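Long-range contacts in D-alanyl-lipoteichoic acid synthetase (Streptococcus pneumoniae, PDB 3BMA), which probably takes part in the D-alanylation of lipoteichoic acid during cell wall biogenesis: residues C[103-108]-C[293-298]; C[51-56]-C[76-81]; C[274-279]-C[386-391]. The protein carries 1 engineered substitution. All blocks are in the same frame, centred on the assembly; numbering follows the deposited sequence. Where two conformers were deposited one is given.

In the fold
Contacts 1 and 2 sit at the C-terminal ends of neighbouring strands in the five-stranded parallel sheet, their centres about 13 Å apart. Contact 1 pairs strands 101-105 and 291-296, whereas contact 2 joins the loops leaving strands 43-47 and 72-76; Trp-52 packs on Val-103 and Val-105, and Glu-51 on Val-105. Contact 3, centred about 17 Å from contact 1 and about 24 Å from contact 2, is more peripheral: it fastens the short C-terminal helix 386-389 to helix 274-287, which leads into strand 291-296 and packs on the sheet through Leu-278, against Tyr-104 and Ile-106. Contact 2 closes before contact 1 opens, while contacts 1 and 3 interleave along the chain.

Contact 1: C[103-108]-C[293-298]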
ATOM      1  N   VAL C 103      29.961 -24.125 -13.437  1.00 33.96           N
ATOM      2  CA  VAL C 103      31.055 -23.865 -14.379  1.00 30.46           C
ATOM      3  C   VAL C 103      30.944 -22.410 -14.828  1.00 29.15           C
ATOM      4  O   VAL C 103      29.886 -21.974 -15.276  1.00 34.30           O
ATOM      5  CB  VAL C 103      30.990 -24.802 -15.619  1.00 28.31           C
ATOM      6  CG1 VAL C 103      32.021 -24.396 -16.671  1.00 22.44           C
ATOM      7  CG2 VAL C 103      31.196 -26.240 -15.210  1.00 21.40           C
ATOM      8  N   TYR C 104      32.031 -21.658 -14.692  1.00 32.33           N
ATOM      9  CA  TYR C 104      32.043 -20.256 -15.085  1.00 29.25           C
ATOM     10  C   TYR C 104      33.218 -19.960 -16.013  1.00 31.14           C
ATOM     11  O   TYR C 104      34.365 -19.943 -15.581  1.00 29.34           O
ATOM     12  CB  TYR C 104      32.086 -19.358 -13.843  1.00 31.09           C
ATOM     13  CG  TYR C 104      31.707 -17.922 -14.111  1.00 33.58           C
ATOM     14  CD1 TYR C 104      30.374 -17.518 -14.066  1.00 33.66           C
ATOM     15  CD2 TYR C 104      32.676 -16.965 -14.406  1.00 39.40           C
ATOM     16  CE1 TYR C 104      30.012 -16.206 -14.319  1.00 34.32           C
ATOM     17  CE2 TYR C 104      32.325 -15.648 -14.661  1.00 37.76           C
ATOM     18  CZ  TYR C 104      30.991 -15.277 -14.610  1.00 36.50           C
ATOM     19  OH  TYR C 104      30.634 -13.980 -14.865  1.00 34.70           O
ATOM     20  N   VAL C 105      32.922 -19.737 -17.291  1.00 30.86           N
ATOM     21  CA  VAL C 105      33.926 -19.319 -18.270  1.00 25.64           C
ATOM     22  C   VAL C 105      34.331 -17.866 -18.013  1.00 32.22           C
ATOM     23  O   VAL C 105      33.471 -17.022 -17.778  1.00 37.64           O
ATOM     24  CB  VAL C 105      33.387 -19.490 -19.708  1.00 25.54           C
ATOM     25  CG1 VAL C 105      34.289 -18.810 -20.738  1.00 29.19           C
ATOM     26  CG2 VAL C 105      33.231 -20.962 -20.030  1.00 27.57           C
ATOM     27  N   ILE C 106      35.637 -17.591 -17.998  1.00 30.55           N
ATOM     28  CA  ILE C 106      36.141 -16.218 -17.932  1.00 34.78           C
ATOM     29  C   ILE C 106      37.064 -15.982 -19.117  1.00 37.58           C
ATOM     30  O   ILE C 106      38.240 -16.360 -19.089  1.00 43.28           O
ATOM     31  CB  ILE C 106      36.939 -15.919 -16.639  1.00 38.36           C
ATOM     32  CG1 ILE C 106      36.172 -16.319 -15.382  1.00 38.88           C
ATOM     33  CG2 ILE C 106      37.286 -14.441 -16.560  1.00 35.06           C
ATOM     34  CD1 ILE C 106      36.974 -16.103 -14.115  1.00 39.90           C
ATOM     35  N   SER C 107      36.531 -15.362 -20.164  1.00 36.00           N
ATOM     36  CA  SER C 107      37.328 -15.074 -21.349  1.00 34.52           C
ATOM     37  C   SER C 107      38.047 -13.741 -21.179  1.00 35.68           C
ATOM     38  O   SER C 107      37.407 -12.731 -20.879  1.00 32.15           O
ATOM     39  CB  SER C 107      36.459 -15.075 -22.602  1.00 31.88           C
ATOM     40  OG  SER C 107      37.247 -14.861 -23.755  1.00 47.75           O
ATOM     41  N   PRO C 108      39.387 -13.742 -21.330  1.00 36.01           N
ATOM     42  CA  PRO C 108      40.199 -12.525 -21.236  1.00 37.82           C
ATOM     43  C   PRO C 108      39.855 -11.433 -22.258  1.00 35.47           C
ATOM     44  O   PRO C 108      40.160 -10.265 -22.020  1.00 37.83           O
ATOM     45  CB  PRO C 108      41.628 -13.039 -21.451  1.00 36.88           C
ATOM     46  CG  PRO C 108      41.566 -14.479 -21.051  1.00 31.95           C
ATOM     47  CD  PRO C 108      40.231 -14.934 -21.534  1.00 31.35           C
ATOM     48  N   ILE C 293      34.082 -24.005 -10.893  1.00 34.90           N
ATOM     49  CA  ILE C 293      35.314 -24.206 -11.646  1.00 32.14           C
ATOM     50  C   ILE C 293      35.373 -23.172 -12.770  1.00 30.07           C
ATOM     51  O   ILE C 293      34.455 -23.069 -13.580  1.00 27.49           O
ATOM     52  CB  ILE C 293      35.508 -25.674 -12.146  1.00 30.46           C
ATOM     53  CG1 ILE C 293      36.877 -25.835 -12.823  1.00 33.94           C
ATOM     54  CG2 ILE C 293      34.357 -26.136 -13.047  1.00 24.17           C
ATOM     55  CD1 ILE C 293      37.409 -27.264 -12.834  1.00 26.99           C
ATOM     56  N   PHE C 294      36.441 -22.381 -12.781  1.00 32.36           N
ATOM     57  CA  PHE C 294      36.632 -21.348 -13.798  1.00 27.63           C
ATOM     58  C   PHE C 294      37.421 -21.852 -15.002  1.00 34.54           C
ATOM     59  O   PHE C 294      38.379 -22.617 -14.861  1.00 30.26           O
ATOM     60  CB  PHE C 294      37.294 -20.108 -13.195  1.00 30.78           C
ATOM     61  CG  PHE C 294      36.501 -19.494 -12.076  1.00 31.82           C
ATOM     62  CD1 PHE C 294      35.402 -18.680 -12.348  1.00 30.00           C
ATOM     63  CD2 PHE C 294      36.832 -19.751 -10.750  1.00 35.03           C
ATOM     64  CE1 PHE C 294      34.661 -18.113 -11.324  1.00 19.02           C
ATOM     65  CE2 PHE C 294      36.091 -19.191  -9.713  1.00 34.04           C
ATOM     66  CZ  PHE C 294      35.006 -18.371 -10.001  1.00 27.11           C
ATOM     67  N   ILE C 295      37.000 -21.423 -16.187  1.00 34.45           N
ATOM     68  CA  ILE C 295      37.650 -21.816 -17.432  1.00 33.76           C
ATOM     69  C   ILE C 295      38.252 -20.578 -18.082  1.00 35.31           C
ATOM     70  O   ILE C 295      37.556 -19.589 -18.315  1.00 34.95           O
ATOM     71  CB  ILE C 295      36.651 -22.478 -18.419  1.00 31.42           C
ATOM     72  CG1 ILE C 295      35.710 -23.468 -17.706  1.00 34.94           C
ATOM     73  CG2 ILE C 295      37.381 -23.094 -19.621  1.00 32.45           C
ATOM     74  CD1 ILE C 295      36.370 -24.697 -17.085  1.00 32.35           C
ATOM     75  N   ILE C 296      39.554 -20.625 -18.350  1.00 36.59           N
ATOM     76  CA  ILE C 296      40.225 -19.525 -19.030  1.00 32.59           C
ATOM     77  C   ILE C 296      40.688 -20.001 -20.407  1.00 33.94           C
ATOM     78  O   ILE C 296      41.690 -20.701 -20.507  1.00 34.11           O
ATOM     79  CB  ILE C 296      41.404 -18.953 -18.203  1.00 28.57           C
ATOM     80  CG1 ILE C 296      40.955 -18.633 -16.773  1.00 27.90           C
ATOM     81  CG2 ILE C 296      41.968 -17.703 -18.874  1.00 34.10           C
ATOM     82  CD1 ILE C 296      42.033 -18.017 -15.894  1.00 36.89           C
ATOM     83  N   PRO C 297      39.940 -19.638 -21.469  1.00 37.64           N
ATOM     84  CA  PRO C 297      40.225 -20.057 -22.845  1.00 38.17           C
ATOM     85  C   PRO C 297      41.421 -19.328 -23.459  1.00 42.16           C
ATOM     86  O   PRO C 297      41.751 -18.213 -23.033  1.00 39.83           O
ATOM     87  CB  PRO C 297      38.946 -19.666 -23.608  1.00 36.79           C
ATOM     88  CG  PRO C 297      37.945 -19.292 -22.567  1.00 42.79           C
ATOM     89  CD  PRO C 297      38.741 -18.788 -21.417  1.00 41.10           C
ATOM     90  N   PRO C 298      42.087 -19.960 -24.445  1.00 41.85           N
ATOM     91  CA  PRO C 298      43.077 -19.234 -25.223  1.00 44.75           C
ATOM     92  C   PRO C 298      42.476 -18.545 -26.452  1.00 48.66           C
ATOM     93  O   PRO C 298      41.307 -18.762 -26.791  1.00 46.66           O
ATOM     94  CB  PRO C 298      44.019 -20.345 -25.675  1.00 41.91           C
ATOM     95  CG  PRO C 298      43.124 -21.517 -25.874  1.00 38.75           C
ATOM     96  CD  PRO C 298      42.010 -21.377 -24.856  1.00 42.40           C
TER
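Tyr-104 and Ile-106 bond to Ile-293 and Ile-295 through their backbones, three hydrogen bonds in a parallel ladder. Tyr-104 N donates to Ile-293 O at 3.0 Å, Ile-295 N to Tyr-104 O, and Ile-106 N to Ile-295 O at 2.8 Å, the middle bond bent (156°), the others nearly straight. Pro-297 has no N-H to continue the ladder; its CD rests 3.4 Å from Ile-106 O.

Aromatic packing occupies the sheet face of Tyr-104 and Phe-294. Their planes are inclined at 77°, and Tyr-104 CD2 comes to the edge of the Phe-294 ring, in its plane. Ile-106 CD1 lies 3.5 Å from Phe-294 CD1, brought there because the side chain runs out extended beyond CG1 (chi2 177°). Helices 274-287 and 311-326 pack on this face, and Tyr-104 OH bonds to Ser-83 OG.

Aliphatic contacts fill the other face. Val-103 CG2 lies beside Ile-293 CG2 at 3.8 Å, while Val-103 CG1 meets Ile-295 CG1 at 3.9 Å; helix 355-369 packs against these branches. Helices on both faces of a parallel sheet with strand order 2-1-3-4-5 fit the flavodoxin-like three-layer alpha/beta/alpha fold of the SGNH hydrolases, DltD's assigned clan; these are its third and fourth strands.

Contact 2: C[51-56]-C[76-81]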
ATOM      1  N   GLU C  51      30.199 -19.530 -25.865  1.00 48.39           N
ATOM      2  CA  GLU C  51      30.986 -20.757 -25.742  0.50 47.14           C
ATOM      3  C   GLU C  51      30.177 -22.026 -25.976  1.00 45.46           C
ATOM      4  O   GLU C  51      30.673 -22.974 -26.579  1.00 49.06           O
ATOM      5  CB  GLU C  51      31.672 -20.826 -24.372  0.50 49.10           C
ATOM      6  CG  GLU C  51      33.076 -20.223 -24.327  0.50 50.24           C
ATOM      7  CD  GLU C  51      33.092 -18.701 -24.238  0.50 55.46           C
ATOM      8  OE1 GLU C  51      34.149 -18.107 -24.545  0.50 58.53           O
ATOM      9  OE2 GLU C  51      32.061 -18.097 -23.860  0.50 45.16           O
ATOM     10  N   TRP C  52      28.929 -22.040 -25.509  1.00 45.01           N
ATOM     11  CA  TRP C  52      28.082 -23.233 -25.612  1.00 42.23           C
ATOM     12  C   TRP C  52      27.254 -23.288 -26.891  1.00 45.12           C
ATOM     13  O   TRP C  52      26.515 -24.249 -27.104  1.00 48.60           O
ATOM     14  CB  TRP C  52      27.139 -23.351 -24.403  1.00 40.64           C
ATOM     15  CG  TRP C  52      27.664 -22.786 -23.117  1.00 35.01           C
ATOM     16  CD1 TRP C  52      27.170 -21.708 -22.438  1.00 34.20           C
ATOM     17  CD2 TRP C  52      28.779 -23.265 -22.352  1.00 35.66           C
ATOM     18  NE1 TRP C  52      27.905 -21.485 -21.298  1.00 32.82           N
ATOM     19  CE2 TRP C  52      28.903 -22.422 -21.223  1.00 35.43           C
ATOM     20  CE3 TRP C  52      29.690 -24.320 -22.514  1.00 31.64           C
ATOM     21  CZ2 TRP C  52      29.899 -22.604 -20.257  1.00 32.18           C
ATOM     22  CZ3 TRP C  52      30.680 -24.499 -21.554  1.00 33.52           C
ATOM     23  CH2 TRP C  52      30.774 -23.645 -20.438  1.00 32.93           C
ATOM     24  N   LEU C  53      27.376 -22.263 -27.731  1.00 49.84           N
ATOM     25  CA  LEU C  53      26.539 -22.128 -28.926  1.00 53.27           C
ATOM     26  C   LEU C  53      26.835 -23.122 -30.050  1.00 54.73           C
ATOM     27  O   LEU C  53      25.906 -23.658 -30.660  1.00 54.69           O
ATOM     28  CB  LEU C  53      26.586 -20.697 -29.466  1.00 55.06           C
ATOM     29  CG  LEU C  53      25.528 -19.735 -28.926  1.00 59.42           C
ATOM     30  CD1 LEU C  53      25.862 -18.316 -29.338  1.00 61.83           C
ATOM     31  CD2 LEU C  53      24.138 -20.127 -29.419  1.00 66.03           C
ATOM     32  N   ARG C  54      28.118 -23.353 -30.329  1.00 55.24           N
ATOM     33  CA  ARG C  54      28.514 -24.303 -31.367  0.50 56.39           C
ATOM     34  C   ARG C  54      28.808 -25.683 -30.787  1.00 57.42           C
ATOM     35  O   ARG C  54      29.667 -25.837 -29.911  1.00 55.41           O
ATOM     36  CB  ARG C  54      29.704 -23.781 -32.186  0.50 57.00           C
ATOM     37  CG  ARG C  54      29.362 -22.687 -33.205  0.50 58.40           C
ATOM     38  CD  ARG C  54      28.745 -23.237 -34.500  0.50 53.81           C
ATOM     39  NE  ARG C  54      27.280 -23.220 -34.476  0.50 51.32           N
ATOM     40  CZ  ARG C  54      26.503 -24.299 -34.398  0.50 49.60           C
ATOM     41  NH1 ARG C  54      25.184 -24.157 -34.380  0.50 44.98           N
ATOM     42  NH2 ARG C  54      27.031 -25.517 -34.340  0.50 42.99           N
ATOM     43  N   PHE C  55      28.080 -26.677 -31.289  1.00 56.42           N
ATOM     44  CA  PHE C  55      28.143 -28.040 -30.787  1.00 54.19           C
ATOM     45  C   PHE C  55      28.974 -28.939 -31.692  1.00 53.58           C
ATOM     46  O   PHE C  55      28.978 -28.776 -32.915  1.00 53.01           O
ATOM     47  CB  PHE C  55      26.728 -28.619 -30.686  1.00 56.25           C
ATOM     48  CG  PHE C  55      25.887 -28.026 -29.581  1.00 60.15           C
ATOM     49  CD1 PHE C  55      25.346 -26.745 -29.697  1.00 56.82           C
ATOM     50  CD2 PHE C  55      25.602 -28.769 -28.438  1.00 62.69           C
ATOM     51  CE1 PHE C  55      24.552 -26.210 -28.689  1.00 52.43           C
ATOM     52  CE2 PHE C  55      24.808 -28.238 -27.422  1.00 60.96           C
ATOM     53  CZ  PHE C  55      24.287 -26.954 -27.547  1.00 55.05           C
ATOM     54  N   ASP C  56      29.682 -29.881 -31.073  1.00 52.60           N
ATOM     55  CA  ASP C  56      30.336 -30.981 -31.788  1.00 50.57           C
ATOM     56  C   ASP C  56      30.215 -32.276 -30.981  1.00 50.49           C
ATOM     57  O   ASP C  56      29.439 -32.341 -30.026  1.00 51.34           O
ATOM     58  CB  ASP C  56      31.795 -30.650 -32.163  1.00 45.17           C
ATOM     59  CG  ASP C  56      32.646 -30.239 -30.967  1.00 50.37           C
ATOM     60  OD1 ASP C  56      33.079 -29.069 -30.925  1.00 41.13           O
ATOM     61  OD2 ASP C  56      32.901 -31.078 -30.078  1.00 57.17           O
ATOM     62  N   LEU C  76      24.013 -21.657 -19.790  1.00 40.27           N
ATOM     63  CA  LEU C  76      23.545 -20.313 -19.501  1.00 34.12           C
ATOM     64  C   LEU C  76      24.449 -19.260 -20.122  1.00 40.04           C
ATOM     65  O   LEU C  76      25.436 -18.833 -19.518  1.00 46.50           O
ATOM     66  CB  LEU C  76      23.444 -20.100 -17.990  1.00 33.86           C
ATOM     67  CG  LEU C  76      22.346 -20.873 -17.263  1.00 38.52           C
ATOM     68  CD1 LEU C  76      22.712 -21.068 -15.806  1.00 41.09           C
ATOM     69  CD2 LEU C  76      21.002 -20.169 -17.399  1.00 37.54           C
ATOM     70  N   GLY C  77      24.104 -18.838 -21.332  1.00 40.39           N
ATOM     71  CA  GLY C  77      24.838 -17.775 -21.995  1.00 40.57           C
ATOM     72  C   GLY C  77      24.471 -17.544 -23.443  1.00 42.21           C
ATOM     73  O   GLY C  77      23.986 -18.445 -24.130  1.00 47.84           O
ATOM     74  N   GLN C  78      24.706 -16.315 -23.893  1.00 41.56           N
ATOM     75  CA  GLN C  78      24.546 -15.924 -25.289  1.00 42.12           C
ATOM     76  C   GLN C  78      25.646 -14.927 -25.657  1.00 38.21           C
ATOM     77  O   GLN C  78      26.421 -14.512 -24.795  1.00 35.38           O
ATOM     78  CB  GLN C  78      23.167 -15.297 -25.511  1.00 49.45           C
ATOM     79  CG  GLN C  78      22.009 -16.267 -25.681  1.00 49.35           C
ATOM     80  CD  GLN C  78      22.072 -17.003 -26.998  1.00 63.12           C
ATOM     81  OE1 GLN C  78      21.660 -16.485 -28.033  1.00 67.22           O
ATOM     82  NE2 GLN C  78      22.597 -18.220 -26.967  1.00 70.18           N
ATOM     83  N   GLY C  79      25.706 -14.543 -26.931  1.00 38.65           N
ATOM     84  CA  GLY C  79      26.719 -13.604 -27.424  1.00 33.24           C
ATOM     85  C   GLY C  79      26.705 -12.260 -26.721  1.00 34.88           C
ATOM     86  O   GLY C  79      25.666 -11.606 -26.635  1.00 35.26           O
ATOM     87  N   GLY C  80      27.859 -11.861 -26.194  1.00 34.07           N
ATOM     88  CA  GLY C  80      28.001 -10.561 -25.547  1.00 32.07           C
ATOM     89  C   GLY C  80      27.659 -10.531 -24.070  1.00 35.54           C
ATOM     90  O   GLY C  80      27.813  -9.496 -23.421  1.00 38.97           O
ATOM     91  N   ALA C  81      27.189 -11.656 -23.535  1.00 37.57           N
ATOM     92  CA  ALA C  81      26.892 -11.753 -22.106  1.00 42.35           C
ATOM     93  C   ALA C  81      28.181 -11.962 -21.319  1.00 44.35           C
ATOM     94  O   ALA C  81      28.949 -12.887 -21.599  1.00 49.71           O
ATOM     95  CB  ALA C  81      25.899 -12.879 -21.828  1.00 39.41           C
TER
HETATM   96  O   HOH W   1      26.494 -20.162 -25.580  1.00 47.59           O
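Gln-78 meets Leu-53 with its far end, after a detour. Its CB starts out from the backbone on the side away from segment 51-56. CG stands beside the backbone N, and the turn at chi2 (-71°) folds the carboxamide back towards its own main chain. There NE2 donates to Gly-77 O at 3.2 Å, in the carbonyl plane and on a lone pair, with an N-H...O angle of 152°. Gly-77 O also lies close to the amide plane, which steadies the group's rotation. The same NE2 meets the branched end of Leu-53, 3.5 Å from CD2 and 3.8 Å from CG; the two side chains cross at about a right angle.

Nearer strand 72-76, Trp-52 approaches with the pyrrole edge of its indole. Its NE1 is 4.0 Å from Leu-76 O and its CD1 4.3 Å from Gly-77 N, both lying near the ring plane. Leu-76 O is instead bonded by Gln-86 NE2. Between the loops one water links Trp-52 N to Gly-77 O through weak bonds of 3.1 and 3.4 Å.

The loops follow strands 43-47 and 72-76 at the C-terminal edge of the sheet, where SGNH hydrolases usually carry active-site motifs. With no direct hydrogen bond across it, the contact is a light one, made of a few van der Waals touches and a weak water bridge; the glutamine NE2 bonds to its own loop while lying against leucine.

Contact 3: C[274-279]-C[386-391]; sequences EYNDLQ and KDWATY
Tyr-275 and Trp-388 bring their rings together almost perpendicular, the planes at 81° and the phenol centroid 5.5 Å from that of the five-membered ring. Closest are the tyrosine CB and the NE1 corner of the indole, 3.7 Å apart; Trp-388 CD1 is equally near to that CB. The indole N-H is bonded outside these two segments. Trp-388 reaches across because its CG is anti to the backbone N (chi1 178°). At the indole edge, near its plane, Asn-276 ND2 lies 4.3 Å from Trp-388 CD1. Ala-389 O approaches the phenol ring obliquely, 3.9 Å from Tyr-275 CD1. Thr-317 and Ile-321 of helix 311-326 also pack on Tyr-275, whose hydroxyl bonds to Tyr-269 O.

A third flat group, the carboxamide of Asn-276, leans on the methyl of Ala-389: OD1 is 3.4 Å from its CB. ND2 is hydrogen-bonded to Phe-383 O and Ser-385 O, which fixes which end of the amide is nitrogen. Just beyond, Lys-386 O takes two bonds from Thr-390, from N and, at 2.9 Å, from OG1, arriving on opposite faces of the carbonyl plane, as helix 386-389 ends.

No hydrogen bond spans the two segments. Aromatic and methyl surfaces make the join, while buried polar ends such as Tyr-275 OH and Asn-276 ND2 are satisfied by backbone carbonyls outside the two segments, ND2 holding the chain just before helix 386-389.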
ATOM      1  N   GLU C 274      35.283  -4.770 -16.540  1.00 26.36           N
ATOM      2  CA  GLU C 274      34.944  -6.188 -16.385  1.00 30.35           C
ATOM      3  C   GLU C 274      35.610  -6.854 -15.167  1.00 36.49           C
ATOM      4  O   GLU C 274      35.121  -7.869 -14.664  1.00 37.03           O
ATOM      5  CB  GLU C 274      35.273  -6.941 -17.685  1.00 30.25           C
ATOM      6  CG  GLU C 274      34.906  -8.434 -17.738  1.00 31.16           C
ATOM      7  CD  GLU C 274      33.415  -8.708 -17.744  1.00 35.74           C
ATOM      8  OE1 GLU C 274      32.637  -7.862 -18.231  1.00 46.67           O
ATOM      9  OE2 GLU C 274      33.022  -9.790 -17.270  1.00 38.26           O
ATOM     10  N   TYR C 275      36.717  -6.279 -14.694  1.00 36.33           N
ATOM     11  CA  TYR C 275      37.344  -6.722 -13.448  1.00 35.61           C
ATOM     12  C   TYR C 275      36.460  -6.419 -12.237  1.00 36.23           C
ATOM     13  O   TYR C 275      36.399  -7.214 -11.296  1.00 36.71           O
ATOM     14  CB  TYR C 275      38.724  -6.082 -13.262  1.00 36.46           C
ATOM     15  CG  TYR C 275      39.783  -6.601 -14.208  1.00 38.97           C
ATOM     16  CD1 TYR C 275      40.192  -5.847 -15.304  1.00 40.67           C
ATOM     17  CD2 TYR C 275      40.386  -7.842 -14.001  1.00 34.40           C
ATOM     18  CE1 TYR C 275      41.165  -6.319 -16.179  1.00 43.68           C
ATOM     19  CE2 TYR C 275      41.357  -8.321 -14.866  1.00 37.21           C
ATOM     20  CZ  TYR C 275      41.742  -7.556 -15.952  1.00 37.26           C
ATOM     21  OH  TYR C 275      42.703  -8.026 -16.811  1.00 44.72           O
ATOM     22  N   ASN C 276      35.777  -5.273 -12.265  1.00 31.96           N
ATOM     23  CA  ASN C 276      34.846  -4.924 -11.196  1.00 29.58           C
ATOM     24  C   ASN C 276      33.521  -5.676 -11.332  1.00 30.15           C
ATOM     25  O   ASN C 276      32.877  -5.969 -10.329  1.00 28.89           O
ATOM     26  CB  ASN C 276      34.578  -3.419 -11.137  1.00 32.11           C
ATOM     27  CG  ASN C 276      35.837  -2.575 -11.079  1.00 33.71           C
ATOM     28  OD1 ASN C 276      35.880  -1.497 -11.668  1.00 38.35           O
ATOM     29  ND2 ASN C 276      36.850  -3.038 -10.356  1.00 35.66           N
ATOM     30  N   ASP C 277      33.123  -5.983 -12.571  1.00 33.11           N
ATOM     31  CA  ASP C 277      31.900  -6.750 -12.832  1.00 27.55           C
ATOM     32  C   ASP C 277      32.069  -8.189 -12.371  1.00 30.57           C
ATOM     33  O   ASP C 277      31.117  -8.799 -11.889  1.00 36.28           O
ATOM     34  CB  ASP C 277      31.521  -6.738 -14.322  1.00 29.46           C
ATOM     35  CG  ASP C 277      31.021  -5.381 -14.811  1.00 32.93           C
ATOM     36  OD1 ASP C 277      30.836  -4.454 -13.992  1.00 27.08           O
ATOM     37  OD2 ASP C 277      30.814  -5.242 -16.040  1.00 26.27           O
ATOM     38  N   LEU C 278      33.282  -8.724 -12.534  1.00 35.44           N
ATOM     39  CA  LEU C 278      33.628 -10.082 -12.084  1.00 29.05           C
ATOM     40  C   LEU C 278      33.507 -10.212 -10.569  1.00 20.13           C
ATOM     41  O   LEU C 278      33.062 -11.239 -10.066  1.00 32.54           O
ATOM     42  CB  LEU C 278      35.039 -10.475 -12.549  1.00 32.68           C
ATOM     43  CG  LEU C 278      35.666 -11.797 -12.077  1.00 34.05           C
ATOM     44  CD1 LEU C 278      34.949 -13.011 -12.670  1.00 33.85           C
ATOM     45  CD2 LEU C 278      37.149 -11.827 -12.410  1.00 21.94           C
ATOM     46  N   GLN C 279      33.868  -9.147  -9.857  1.00 27.54           N
ATOM     47  CA  GLN C 279      33.746  -9.095  -8.404  1.00 26.21           C
ATOM     48  C   GLN C 279      32.300  -9.211  -7.889  1.00 29.10           C
ATOM     49  O   GLN C 279      32.082  -9.633  -6.758  1.00 36.87           O
ATOM     50  CB  GLN C 279      34.432  -7.830  -7.869  1.00 28.42           C
ATOM     51  CG  GLN C 279      34.702  -7.817  -6.363  1.00 28.48           C
ATOM     52  CD  GLN C 279      35.474  -9.029  -5.863  1.00 31.46           C
ATOM     53  OE1 GLN C 279      36.304  -9.601  -6.575  1.00 33.07           O
ATOM     54  NE2 GLN C 279      35.205  -9.422  -4.624  1.00 31.08           N
ATOM     55  N   LYS C 386      38.255   1.382  -9.016  1.00 51.15           N
ATOM     56  CA  LYS C 386      38.833   1.798 -10.290  1.00 56.41           C
ATOM     57  C   LYS C 386      40.344   1.550 -10.305  1.00 57.07           C
ATOM     58  O   LYS C 386      40.935   1.356 -11.371  1.00 58.91           O
ATOM     59  CB  LYS C 386      38.519   3.280 -10.541  1.00 58.07           C
ATOM     60  CG  LYS C 386      38.569   3.731 -12.005  1.00 65.57           C
ATOM     61  CD  LYS C 386      39.892   4.413 -12.373  1.00 72.04           C
ATOM     62  CE  LYS C 386      40.033   5.790 -11.729  1.00 76.01           C
ATOM     63  NZ  LYS C 386      41.386   6.377 -11.955  1.00 72.80           N
ATOM     64  N   ASP C 387      40.952   1.555  -9.115  1.00 54.41           N
ATOM     65  CA  ASP C 387      42.370   1.239  -8.933  1.00 53.74           C
ATOM     66  C   ASP C 387      42.702  -0.165  -9.437  1.00 47.57           C
ATOM     67  O   ASP C 387      43.708  -0.361 -10.117  1.00 49.55           O
ATOM     68  CB  ASP C 387      42.773   1.372  -7.458  1.00 57.97           C
ATOM     69  CG  ASP C 387      42.666   2.800  -6.940  1.00 69.59           C
ATOM     70  OD1 ASP C 387      43.565   3.220  -6.180  1.00 73.16           O
ATOM     71  OD2 ASP C 387      41.688   3.504  -7.280  1.00 81.58           O
ATOM     72  N   TRP C 388      41.847  -1.130  -9.104  1.00 39.72           N
ATOM     73  CA  TRP C 388      42.008  -2.493  -9.595  1.00 38.41           C
ATOM     74  C   TRP C 388      41.678  -2.600 -11.073  1.00 38.26           C
ATOM     75  O   TRP C 388      42.357  -3.313 -11.813  1.00 39.95           O
ATOM     76  CB  TRP C 388      41.157  -3.490  -8.795  1.00 33.14           C
ATOM     77  CG  TRP C 388      41.273  -4.894  -9.318  1.00 39.09           C
ATOM     78  CD1 TRP C 388      40.289  -5.631  -9.910  1.00 31.06           C
ATOM     79  CD2 TRP C 388      42.455  -5.711  -9.339  1.00 38.06           C
ATOM     80  NE1 TRP C 388      40.776  -6.862 -10.279  1.00 39.88           N
ATOM     81  CE2 TRP C 388      42.102  -6.938  -9.941  1.00 37.59           C
ATOM     82  CE3 TRP C 388      43.774  -5.530  -8.891  1.00 37.25           C
ATOM     83  CZ2 TRP C 388      43.016  -7.982 -10.107  1.00 37.84           C
ATOM     84  CZ3 TRP C 388      44.685  -6.565  -9.064  1.00 35.84           C
ATOM     85  CH2 TRP C 388      44.299  -7.777  -9.664  1.00 35.31           C
ATOM     86  N   ALA C 389      40.642  -1.873 -11.489  1.00 38.95           N
ATOM     87  CA  ALA C 389      40.137  -1.910 -12.858  1.00 36.00           C
ATOM     88  C   ALA C 389      41.198  -1.539 -13.890  1.00 39.76           C
ATOM     89  O   ALA C 389      41.251  -2.125 -14.973  1.00 34.22           O
ATOM     90  CB  ALA C 389      38.930  -0.996 -12.991  1.00 37.41           C
ATOM     91  N   THR C 390      42.051  -0.580 -13.531  1.00 41.15           N
ATOM     92  CA  THR C 390      43.059  -0.047 -14.445  1.00 43.56           C
ATOM     93  C   THR C 390      44.500  -0.424 -14.066  1.00 48.76           C
ATOM     94  O   THR C 390      45.450   0.174 -14.576  1.00 54.04           O
ATOM     95  CB  THR C 390      42.946   1.489 -14.545  1.00 43.60           C
ATOM     96  OG1 THR C 390      43.056   2.062 -13.236  1.00 40.78           O
ATOM     97  CG2 THR C 390      41.615   1.896 -15.161  1.00 46.52           C
ATOM     98  N   TYR C 391      44.658  -1.418 -13.189  1.00 51.24           N
ATOM     99  CA  TYR C 391      45.972  -1.800 -12.661  1.00 52.95           C
ATOM    100  C   TYR C 391      46.870  -2.512 -13.677  1.00 59.79           C
ATOM    101  O   TYR C 391      46.513  -3.565 -14.213  1.00 58.11           O
ATOM    102  CB  TYR C 391      45.826  -2.643 -11.390  1.00 53.18           C
ATOM    103  CG  TYR C 391      47.128  -2.858 -10.648  1.00 54.11           C
ATOM    104  CD1 TYR C 391      47.729  -1.814  -9.940  1.00 57.26           C
ATOM    105  CD2 TYR C 391      47.757  -4.102 -10.651  1.00 50.33           C
ATOM    106  CE1 TYR C 391      48.928  -2.004  -9.258  1.00 53.22           C
ATOM    107  CE2 TYR C 391      48.955  -4.303  -9.972  1.00 55.26           C
ATOM    108  CZ  TYR C 391      49.533  -3.250  -9.277  1.00 55.26           C
ATOM    109  OH  TYR C 391      50.714  -3.441  -8.601  1.00 57.29           O
TER